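Local coordinates for protein mediator of RNA polymerase II transcription subunit 18 (Schizosaccharomyces pombe, PDB 3C0T) that serves as a subunit of Mediator, the coactivator complex that conveys signals from gene-specific regulators to the basal RNA polymerase II machinery, at residues K24-P29 / L129-F134; W36-P41 / D53-L58; L7-S12 / E162-L167. All blocks are in the same frame, centred on the assembly; numbering follows the deposited sequence.

Overall arrangement
The three contacts are antiparallel strand pairings at different seams of one curled sheet, whose eight main strands return on themselves to close a barrel, consistent with membership of the CYTH clan. Contacts 1 and 2 share strand 27-41 but lie towards its two ends, on opposite sides of the chain's centre, with centres about 29 Å apart. Contact 3 joins strands 2-10 and 165-173; its centre is about 17 Å from that of contact 1 and about 24 Å from that of contact 2. None touches another, the nearest atoms of contacts 1 and 3 being about 5 Å apart. Contacts 2 and 3 both also meet a chain of another protein, through Arg57 and Val9 among others.

Contact 1: residues K24-P29 / L129-F134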
loop_
_atom_site.group_PDB
_atom_site.type_symbol
_atom_site.label_atom_id
_atom_site.label_comp_id
_atom_site.label_asym_id
_atom_site.label_seq_id
_atom_site.Cartn_x
_atom_site.Cartn_y
_atom_site.Cartn_z
ATOM N N LYS A 24 -18.595 11.091 -4.502
ATOM C CA LYS A 24 -19.292 12.091 -5.287
ATOM C C LYS A 24 -18.486 12.493 -6.522
ATOM O O LYS A 24 -19.065 12.826 -7.554
ATOM C CB LYS A 24 -19.573 13.322 -4.422
ATOM C CG LYS A 24 -20.053 14.547 -5.191
ATOM C CD LYS A 24 -20.308 15.713 -4.242
ATOM C CE LYS A 24 -20.385 17.051 -4.979
ATOM N NZ LYS A 24 -19.058 17.466 -5.542
ATOM N N THR A 25 -17.156 12.444 -6.428
ATOM C CA THR A 25 -16.318 12.845 -7.551
ATOM C C THR A 25 -15.611 11.744 -8.337
ATOM O O THR A 25 -15.207 11.976 -9.477
ATOM C CB THR A 25 -15.244 13.861 -7.102
ATOM O OG1 THR A 25 -14.268 13.205 -6.287
ATOM C CG2 THR A 25 -15.876 14.982 -6.298
ATOM N N LEU A 26 -15.469 10.553 -7.759
ATOM C CA LEU A 26 -14.767 9.470 -8.448
ATOM C C LEU A 26 -15.621 8.241 -8.704
ATOM O O LEU A 26 -16.758 8.153 -8.245
ATOM C CB LEU A 26 -13.547 9.039 -7.631
ATOM C CG LEU A 26 -12.578 10.135 -7.194
ATOM C CD1 LEU A 26 -11.459 9.531 -6.367
ATOM C CD2 LEU A 26 -12.011 10.829 -8.425
ATOM N N ASP A 27 -15.061 7.296 -9.450
ATOM C CA ASP A 27 -15.751 6.045 -9.714
ATOM C C ASP A 27 -15.325 5.053 -8.626
ATOM O O ASP A 27 -14.215 5.138 -8.084
ATOM C CB ASP A 27 -15.388 5.492 -11.097
ATOM C CG ASP A 27 -15.935 6.354 -12.238
ATOM O OD1 ASP A 27 -17.011 6.976 -12.070
ATOM O OD2 ASP A 27 -15.293 6.397 -13.310
ATOM N N GLY A 28 -16.209 4.114 -8.311
ATOM C CA GLY A 28 -15.917 3.140 -7.281
ATOM C C GLY A 28 -16.903 3.346 -6.149
ATOM O O GLY A 28 -17.955 3.943 -6.365
ATOM N N PRO A 29 -16.586 2.908 -4.924
ATOM C CA PRO A 29 -15.340 2.230 -4.554
ATOM C C PRO A 29 -15.482 0.721 -4.487
ATOM O O PRO A 29 -16.571 0.176 -4.651
ATOM C CB PRO A 29 -15.056 2.808 -3.181
ATOM C CG PRO A 29 -16.440 2.811 -2.573
ATOM C CD PRO A 29 -17.357 3.269 -3.717
ATOM N N LEU A 129 -10.648 1.438 0.979
ATOM C CA LEU A 129 -11.501 1.555 -0.192
ATOM C C LEU A 129 -10.664 1.985 -1.384
ATOM O O LEU A 129 -9.659 2.685 -1.240
ATOM C CB LEU A 129 -12.605 2.594 0.054
ATOM C CG LEU A 129 -13.705 2.191 1.039
ATOM C CD1 LEU A 129 -14.588 3.397 1.382
ATOM C CD2 LEU A 129 -14.527 1.070 0.423
ATOM N N GLU A 130 -11.083 1.567 -2.568
ATOM C CA GLU A 130 -10.353 1.926 -3.764
ATOM C C GLU A 130 -11.294 2.533 -4.793
ATOM O O GLU A 130 -12.371 1.997 -5.062
ATOM C CB GLU A 130 -9.659 0.698 -4.341
ATOM C CG GLU A 130 -8.368 1.026 -5.043
ATOM C CD GLU A 130 -7.553 -0.209 -5.390
ATOM O OE1 GLU A 130 -8.035 -1.020 -6.212
ATOM O OE2 GLU A 130 -6.431 -0.362 -4.840
ATOM N N TYR A 131 -10.884 3.673 -5.339
ATOM C CA TYR A 131 -11.651 4.374 -6.353
ATOM C C TYR A 131 -10.807 4.460 -7.626
ATOM O O TYR A 131 -9.636 4.084 -7.617
ATOM C CB TYR A 131 -11.999 5.784 -5.886
ATOM C CG TYR A 131 -12.980 5.855 -4.741
ATOM C CD1 TYR A 131 -12.556 5.710 -3.416
ATOM C CD2 TYR A 131 -14.331 6.111 -4.977
ATOM C CE1 TYR A 131 -13.459 5.827 -2.354
ATOM C CE2 TYR A 131 -15.240 6.228 -3.925
ATOM C CZ TYR A 131 -14.795 6.089 -2.621
ATOM O OH TYR A 131 -15.690 6.251 -1.590
ATOM N N PHE A 132 -11.405 4.950 -8.714
ATOM C CA PHE A 132 -10.701 5.077 -9.992
ATOM C C PHE A 132 -11.193 6.312 -10.737
ATOM O O PHE A 132 -12.364 6.679 -10.639
ATOM C CB PHE A 132 -10.945 3.850 -10.887
ATOM C CG PHE A 132 -11.040 2.552 -10.134
ATOM C CD1 PHE A 132 -12.221 2.198 -9.473
ATOM C CD2 PHE A 132 -9.931 1.705 -10.026
ATOM C CE1 PHE A 132 -12.295 1.013 -8.702
ATOM C CE2 PHE A 132 -9.991 0.518 -9.260
ATOM C CZ PHE A 132 -11.174 0.175 -8.596
ATOM N N PHE A 133 -10.291 6.945 -11.480
ATOM C CA PHE A 133 -10.628 8.118 -12.280
ATOM C C PHE A 133 -9.391 8.562 -13.070
ATOM O O PHE A 133 -8.254 8.411 -12.599
ATOM C CB PHE A 133 -11.133 9.252 -11.383
ATOM C CG PHE A 133 -12.256 10.048 -11.990
ATOM C CD1 PHE A 133 -13.453 9.428 -12.346
ATOM C CD2 PHE A 133 -12.122 11.418 -12.211
ATOM C CE1 PHE A 133 -14.509 10.161 -12.917
ATOM C CE2 PHE A 133 -13.169 12.164 -12.780
ATOM C CZ PHE A 133 -14.365 11.526 -13.134
ATOM N N PHE A 134 -9.614 9.086 -14.277
ATOM C CA PHE A 134 -8.525 9.543 -15.141
ATOM C C PHE A 134 -7.425 8.508 -15.240
ATOM O O PHE A 134 -6.238 8.852 -15.227
ATOM C CB PHE A 134 -7.931 10.854 -14.615
ATOM C CG PHE A 134 -8.828 12.042 -14.803
ATOM C CD1 PHE A 134 -9.192 12.835 -13.718
ATOM C CD2 PHE A 134 -9.315 12.366 -16.071
ATOM C CE1 PHE A 134 -10.032 13.940 -13.891
ATOM C CE2 PHE A 134 -10.153 13.461 -16.258
ATOM C CZ PHE A 134 -10.515 14.253 -15.170
#
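Helix 15-25 runs straight into an antiparallel strand pairing here, where Asp27, at the start of strand 27-41, lies opposite Phe132 near the end of strand 118-133. The two residues form a hydrogen-bonded pair, Asp27 N to Phe132 O at 3.0 Å and Phe132 N to Asp27 O at 2.9 Å. Beyond it the ladder is irregular. Backbone bonding resumes between Lys30 and Glu130, which leaves Gly28 and Pro29 to span the length that Tyr131 covers alone. A side chain on Gly28 would run into Glu130 O, and its backbone angles by themselves call for glycine; the peptide to Pro29 is cis. Tyr131 has its CG anti to the carbonyl carbon (chi1 -68°), the setting in which its ring receives Pro29 CB over one face, a CH-pi contact 3.4 Å from the centroid and 15° off the normal. Tyr131 OH and Ser23 OG are hydrogen-bonded, fixing the far end of this ring. In the barrel, this seam is covered beside Leu26 by helix 179-196, whose Leu195 touches both Leu26 and Phe133. Leu26 straddles two neighbours: CD1 lies 3.8 Å from Tyr131 CB, CD2 3.5 Å from Phe133 CB. Over the centre of the Phe133 ring comes Thr25 O, 3.8 Å from CZ, while the Asp27 carboxylate stands at the ring edge, its plane turned 74° from that of the ring.

Contact 2: residues W36-P41 / D53-L58; sequences WVVYRP and DSWLRL
Val37 and Tyr39 meet Leu58 and Leu56 on the densely packed face of this antiparallel pairing. Four backbone hydrogen bonds join the strands: Val37 exchanges two with Leu58 and Tyr39 two with Leu56, and both bonds of the latter pair, Tyr39 N to Leu56 O and Leu56 N to Tyr39 O, measure 2.7 Å. One methyl of Leu58 fills the space between two neighbours, CD2 lying 3.6 Å from Val37 CG2 and 3.8 Å from Tyr39 CE1. On the other face Val38 and Arg57 run side by side, with Val38 CG1 over one face of the guanidinium group, 3.9 Å from NH1. Packing is also tight round the indole of Trp55. Arg40 CB is centred above its five-membered ring, 3.5 Å from the centroid and 9° off the normal, Pro41 CD comes within 3.4 Å of Trp55 CD1, and Val38 CG1 meets the ring edge, 3.8 Å from Trp55 CE3. With an alanine here, the Arg40 methylene would probably lose its aromatic floor and Val38 CG1 the ring edge it rests on. The outer side is looser: Arg40, its CG between the backbone N and carbonyl carbon (chi1 63°), extends away to a salt bridge with Glu119, and Pro41 is exposed. Such a pairing, with Arg57 and Trp55 reaching a chain of another protein, belongs to the wall of the closed antiparallel barrel of Med18.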
loop_
_atom_site.group_PDB
_atom_site.type_symbol
_atom_site.label_atom_id
_atom_site.label_comp_id
_atom_site.label_asym_id
_atom_site.label_seq_id
_atom_site.Cartn_x
_atom_site.Cartn_y
_atom_site.Cartn_z
ATOM N N TRP A 36 -0.424 -8.758 4.062
ATOM C CA TRP A 36 0.927 -8.604 3.539
ATOM C C TRP A 36 1.950 -9.222 4.468
ATOM O O TRP A 36 1.907 -8.997 5.678
ATOM C CB TRP A 36 1.295 -7.122 3.385
ATOM C CG TRP A 36 0.598 -6.400 2.285
ATOM C CD1 TRP A 36 -0.661 -5.873 2.320
ATOM C CD2 TRP A 36 1.119 -6.114 0.977
ATOM N NE1 TRP A 36 -0.953 -5.279 1.123
ATOM C CE2 TRP A 36 0.119 -5.407 0.279
ATOM C CE3 TRP A 36 2.333 -6.386 0.331
ATOM C CZ2 TRP A 36 0.290 -4.960 -1.040
ATOM C CZ3 TRP A 36 2.507 -5.944 -0.986
ATOM C CH2 TRP A 36 1.488 -5.234 -1.655
ATOM N N VAL A 37 2.869 -9.997 3.901
ATOM C CA VAL A 37 3.952 -10.589 4.682
ATOM C C VAL A 37 5.220 -10.207 3.916
ATOM O O VAL A 37 5.307 -10.387 2.696
ATOM C CB VAL A 37 3.828 -12.142 4.809
ATOM C CG1 VAL A 37 2.382 -12.525 5.039
ATOM C CG2 VAL A 37 4.367 -12.826 3.574
ATOM N N VAL A 38 6.188 -9.646 4.627
ATOM C CA VAL A 38 7.422 -9.212 3.998
ATOM C C VAL A 38 8.604 -10.092 4.391
ATOM O O VAL A 38 8.749 -10.459 5.553
ATOM C CB VAL A 38 7.710 -7.742 4.375
ATOM C CG1 VAL A 38 8.965 -7.249 3.676
ATOM C CG2 VAL A 38 6.512 -6.874 4.010
ATOM N N TYR A 39 9.437 -10.428 3.407
ATOM C CA TYR A 39 10.621 -11.263 3.623
ATOM C C TYR A 39 11.884 -10.538 3.200
ATOM O O TYR A 39 11.925 -9.876 2.162
ATOM C CB TYR A 39 10.530 -12.569 2.832
ATOM C CG TYR A 39 9.603 -13.586 3.441
ATOM C CD1 TYR A 39 8.224 -13.496 3.263
ATOM C CD2 TYR A 39 10.103 -14.632 4.215
ATOM C CE1 TYR A 39 7.363 -14.424 3.840
ATOM C CE2 TYR A 39 9.247 -15.566 4.800
ATOM C CZ TYR A 39 7.882 -15.452 4.606
ATOM O OH TYR A 39 7.029 -16.364 5.180
ATOM N N ARG A 40 12.927 -10.675 4.004
ATOM C CA ARG A 40 14.190 -10.021 3.701
ATOM C C ARG A 40 15.254 -11.078 3.452
ATOM O O ARG A 40 15.134 -12.211 3.923
ATOM C CB ARG A 40 14.612 -9.151 4.881
ATOM C CG ARG A 40 14.861 -9.966 6.118
ATOM C CD ARG A 40 15.213 -9.116 7.302
ATOM N NE ARG A 40 15.481 -9.974 8.450
ATOM C CZ ARG A 40 15.830 -9.534 9.653
ATOM N NH1 ARG A 40 16.055 -10.400 10.633
ATOM N NH2 ARG A 40 15.952 -8.230 9.875
ATOM N N PRO A 41 16.309 -10.721 2.705
ATOM C CA PRO A 41 17.395 -11.662 2.409
ATOM C C PRO A 41 17.980 -12.228 3.700
ATOM O O PRO A 41 18.168 -11.497 4.669
ATOM C CB PRO A 41 18.387 -10.799 1.639
ATOM C CG PRO A 41 17.481 -9.853 0.897
ATOM C CD PRO A 41 16.502 -9.453 1.977
ATOM N N ASP A 53 14.522 -2.412 -0.384
ATOM C CA ASP A 53 14.074 -2.417 -1.774
ATOM C C ASP A 53 14.311 -3.776 -2.425
ATOM O O ASP A 53 13.932 -3.998 -3.578
ATOM C CB ASP A 53 14.791 -1.339 -2.592
ATOM C CG ASP A 53 16.303 -1.507 -2.595
ATOM O OD1 ASP A 53 16.970 -0.809 -3.386
ATOM O OD2 ASP A 53 16.830 -2.322 -1.808
ATOM N N SER A 54 14.951 -4.680 -1.689
ATOM C CA SER A 54 15.229 -6.021 -2.199
ATOM C C SER A 54 14.408 -7.055 -1.429
ATOM O O SER A 54 14.537 -8.256 -1.662
ATOM C CB SER A 54 16.720 -6.350 -2.066
ATOM O OG SER A 54 17.078 -6.534 -0.703
ATOM N N TRP A 55 13.572 -6.585 -0.508
ATOM C CA TRP A 55 12.730 -7.481 0.281
ATOM C C TRP A 55 11.501 -7.891 -0.526
ATOM O O TRP A 55 10.960 -7.103 -1.314
ATOM C CB TRP A 55 12.304 -6.800 1.582
ATOM C CG TRP A 55 13.459 -6.439 2.482
ATOM C CD1 TRP A 55 14.798 -6.504 2.178
ATOM C CD2 TRP A 55 13.382 -5.953 3.831
ATOM N NE1 TRP A 55 15.548 -6.088 3.252
ATOM C CE2 TRP A 55 14.711 -5.744 4.278
ATOM C CE3 TRP A 55 12.320 -5.672 4.704
ATOM C CZ2 TRP A 55 15.007 -5.268 5.565
ATOM C CZ3 TRP A 55 12.611 -5.199 5.988
ATOM C CH2 TRP A 55 13.948 -5.001 6.404
ATOM N N LEU A 56 11.079 -9.136 -0.334
ATOM C CA LEU A 56 9.922 -9.693 -1.022
ATOM C C LEU A 56 8.670 -9.358 -0.230
ATOM O O LEU A 56 8.555 -9.703 0.949
ATOM C CB LEU A 56 10.074 -11.214 -1.150
ATOM C CG LEU A 56 10.556 -11.803 -2.484
ATOM C CD1 LEU A 56 11.206 -10.753 -3.354
ATOM C CD2 LEU A 56 11.523 -12.940 -2.198
ATOM N N ARG A 57 7.733 -8.688 -0.887
ATOM C CA ARG A 57 6.487 -8.280 -0.255
ATOM C C ARG A 57 5.343 -9.087 -0.854
ATOM O O ARG A 57 4.973 -8.897 -2.011
ATOM C CB ARG A 57 6.300 -6.777 -0.480
ATOM C CG ARG A 57 7.473 -5.984 0.088
ATOM C CD ARG A 57 7.585 -4.549 -0.422
ATOM N NE ARG A 57 8.821 -3.948 0.078
ATOM C CZ ARG A 57 9.010 -3.579 1.342
ATOM N NH1 ARG A 57 8.037 -3.728 2.227
ATOM N NH2 ARG A 57 10.186 -3.111 1.739
ATOM N N LEU A 58 4.802 -10.006 -0.060
ATOM C CA LEU A 58 3.727 -10.873 -0.517
ATOM C C LEU A 58 2.357 -10.361 -0.124
ATOM O O LEU A 58 2.108 -10.028 1.035
ATOM C CB LEU A 58 3.932 -12.286 0.033
ATOM C CG LEU A 58 4.972 -13.209 -0.631
ATOM C CD1 LEU A 58 5.991 -12.431 -1.415
ATOM C CD2 LEU A 58 5.657 -14.021 0.463
#

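Contact 3: residues L7-S12 / E162-L167; sequences LGVVPS and EQPWIL
Strands 7-10 and 165-167 run antiparallel at 151°, linked by reciprocal hydrogen bonds between Gly8 and Leu167 and between Val10 and Trp165, with Val9 and Ile166 as the non-hydrogen-bonded pair between them. Val10 N to Trp165 O is short and nearly straight (2.7 Å, 172° at the hydrogen). Gly8 offers no side chain beside Leu167, and it is Val10 that reaches that leucine, CG2 lying 4.1 Å from Leu167 CG. The opposite face carries Val9. Its CG2, anti to the backbone N, is put against the Pro164 ring, 3.4 Å from CB and almost as near CG. Leu7 CD2 meets Ile166 CG2 at 4.0 Å further along. This seam brings together the first strand of the chain and the late strand 165-173, and so closes the antiparallel barrel between residues some 150 positions apart. Apolar side chains of another protein's chain pack on Leu7, Val9 and Pro164, so that this part of the barrel wall doubles as a partner surface. Past the last backbone bond, the two segments diverge, and a water sits between Ser12 and Trp165. Ser12 OG is hydrogen-bonded to it at 2.8 Å, and Trp165 NE1 donates to it weakly at 3.4 Å, the water lying in the plane of the indole at its edge. The same indole is stacked on Phe15 of helix 15-25.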
loop_
_atom_site.group_PDB
_atom_site.type_symbol
_atom_site.label_atom_id
_atom_site.label_comp_id
_atom_site.label_asym_id
_atom_site.label_seq_id
_atom_site.Cartn_x
_atom_site.Cartn_y
_atom_site.Cartn_z
ATOM N N LEU A 7 0.713 11.072 -2.170
ATOM C CA LEU A 7 0.267 10.594 -0.874
ATOM C C LEU A 7 -0.355 11.708 -0.041
ATOM O O LEU A 7 0.016 12.877 -0.158
ATOM C CB LEU A 7 1.438 9.971 -0.110
ATOM C CG LEU A 7 1.835 8.531 -0.447
ATOM C CD1 LEU A 7 3.110 8.185 0.287
ATOM C CD2 LEU A 7 0.731 7.571 -0.040
ATOM N N GLY A 8 -1.315 11.323 0.794
ATOM C CA GLY A 8 -1.999 12.267 1.655
ATOM C C GLY A 8 -2.492 11.546 2.897
ATOM O O GLY A 8 -2.553 10.311 2.929
ATOM N N VAL A 9 -2.852 12.303 3.923
ATOM C CA VAL A 9 -3.331 11.702 5.157
ATOM C C VAL A 9 -4.711 12.278 5.490
ATOM O O VAL A 9 -4.956 13.470 5.314
ATOM C CB VAL A 9 -2.315 11.969 6.310
ATOM C CG1 VAL A 9 -2.544 13.346 6.914
ATOM C CG2 VAL A 9 -2.410 10.888 7.351
ATOM N N VAL A 10 -5.617 11.418 5.944
ATOM C CA VAL A 10 -6.975 11.830 6.294
ATOM C C VAL A 10 -7.259 11.475 7.747
ATOM O O VAL A 10 -7.301 10.302 8.101
ATOM C CB VAL A 10 -8.026 11.106 5.421
ATOM C CG1 VAL A 10 -9.434 11.416 5.916
ATOM C CG2 VAL A 10 -7.871 11.525 3.968
ATOM N N PRO A 11 -7.454 12.486 8.608
ATOM C CA PRO A 11 -7.738 12.260 10.031
ATOM C C PRO A 11 -8.999 11.418 10.194
ATOM O O PRO A 11 -9.944 11.547 9.421
ATOM C CB PRO A 11 -7.928 13.674 10.577
ATOM C CG PRO A 11 -7.057 14.502 9.678
ATOM C CD PRO A 11 -7.359 13.927 8.318
ATOM N N SER A 12 -9.015 10.562 11.205
ATOM C CA SER A 12 -10.164 9.705 11.451
ATOM C C SER A 12 -11.492 10.468 11.547
ATOM O O SER A 12 -12.536 9.980 11.101
ATOM C CB SER A 12 -9.933 8.902 12.732
ATOM O OG SER A 12 -10.911 7.891 12.850
ATOM N N GLU A 162 -5.332 6.661 17.418
ATOM C CA GLU A 162 -5.659 7.907 16.732
ATOM C C GLU A 162 -5.001 7.873 15.358
ATOM O O GLU A 162 -4.465 8.867 14.869
ATOM C CB GLU A 162 -5.145 9.105 17.536
ATOM C CG GLU A 162 -5.831 9.268 18.885
ATOM C CD GLU A 162 -7.345 9.365 18.753
ATOM O OE1 GLU A 162 -7.835 10.387 18.215
ATOM O OE2 GLU A 162 -8.043 8.414 19.176
ATOM N N GLN A 163 -5.064 6.701 14.745
ATOM C CA GLN A 163 -4.470 6.455 13.443
ATOM C C GLN A 163 -5.217 7.096 12.283
ATOM O O GLN A 163 -6.413 6.871 12.106
ATOM C CB GLN A 163 -4.408 4.951 13.221
ATOM C CG GLN A 163 -3.506 4.521 12.106
ATOM C CD GLN A 163 -3.363 3.021 12.072
ATOM O OE1 GLN A 163 -2.993 2.412 13.068
ATOM N NE2 GLN A 163 -3.660 2.417 10.928
ATOM N N PRO A 164 -4.524 7.913 11.479
ATOM C CA PRO A 164 -5.192 8.548 10.340
ATOM C C PRO A 164 -5.294 7.542 9.188
ATOM O O PRO A 164 -4.614 6.507 9.193
ATOM C CB PRO A 164 -4.252 9.692 9.992
ATOM C CG PRO A 164 -2.908 9.082 10.274
ATOM C CD PRO A 164 -3.139 8.398 11.606
ATOM N N TRP A 165 -6.159 7.833 8.221
ATOM C CA TRP A 165 -6.289 6.975 7.053
ATOM C C TRP A 165 -5.283 7.526 6.060
ATOM O O TRP A 165 -5.031 8.735 6.030
ATOM C CB TRP A 165 -7.684 7.062 6.452
ATOM C CG TRP A 165 -8.729 6.368 7.258
ATOM C CD1 TRP A 165 -9.333 6.831 8.388
ATOM C CD2 TRP A 165 -9.292 5.075 6.999
ATOM N NE1 TRP A 165 -10.242 5.907 8.854
ATOM C CE2 TRP A 165 -10.237 4.820 8.022
ATOM C CE3 TRP A 165 -9.092 4.108 6.007
ATOM C CZ2 TRP A 165 -10.987 3.635 8.080
ATOM C CZ3 TRP A 165 -9.841 2.923 6.062
ATOM C CH2 TRP A 165 -10.776 2.701 7.095
ATOM N N ILE A 166 -4.694 6.648 5.261
ATOM C CA ILE A 166 -3.721 7.080 4.272
ATOM C C ILE A 166 -4.394 7.142 2.912
ATOM O O ILE A 166 -5.140 6.230 2.538
ATOM C CB ILE A 166 -2.516 6.110 4.212
ATOM C CG1 ILE A 166 -1.741 6.174 5.529
ATOM C CG2 ILE A 166 -1.597 6.461 3.033
ATOM C CD1 ILE A 166 -0.571 5.221 5.597
ATOM N N LEU A 167 -4.149 8.233 2.189
ATOM C CA LEU A 167 -4.706 8.423 0.854
ATOM C C LEU A 167 -3.555 8.251 -0.123
ATOM O O LEU A 167 -2.646 9.079 -0.159
ATOM C CB LEU A 167 -5.289 9.830 0.694
ATOM C CG LEU A 167 -6.780 9.959 0.351
ATOM C CD1 LEU A 167 -7.052 11.378 -0.098
ATOM C CD2 LEU A 167 -7.181 9.005 -0.757
HETATM O O HOH W 1 -12.547 6.136 11.390
#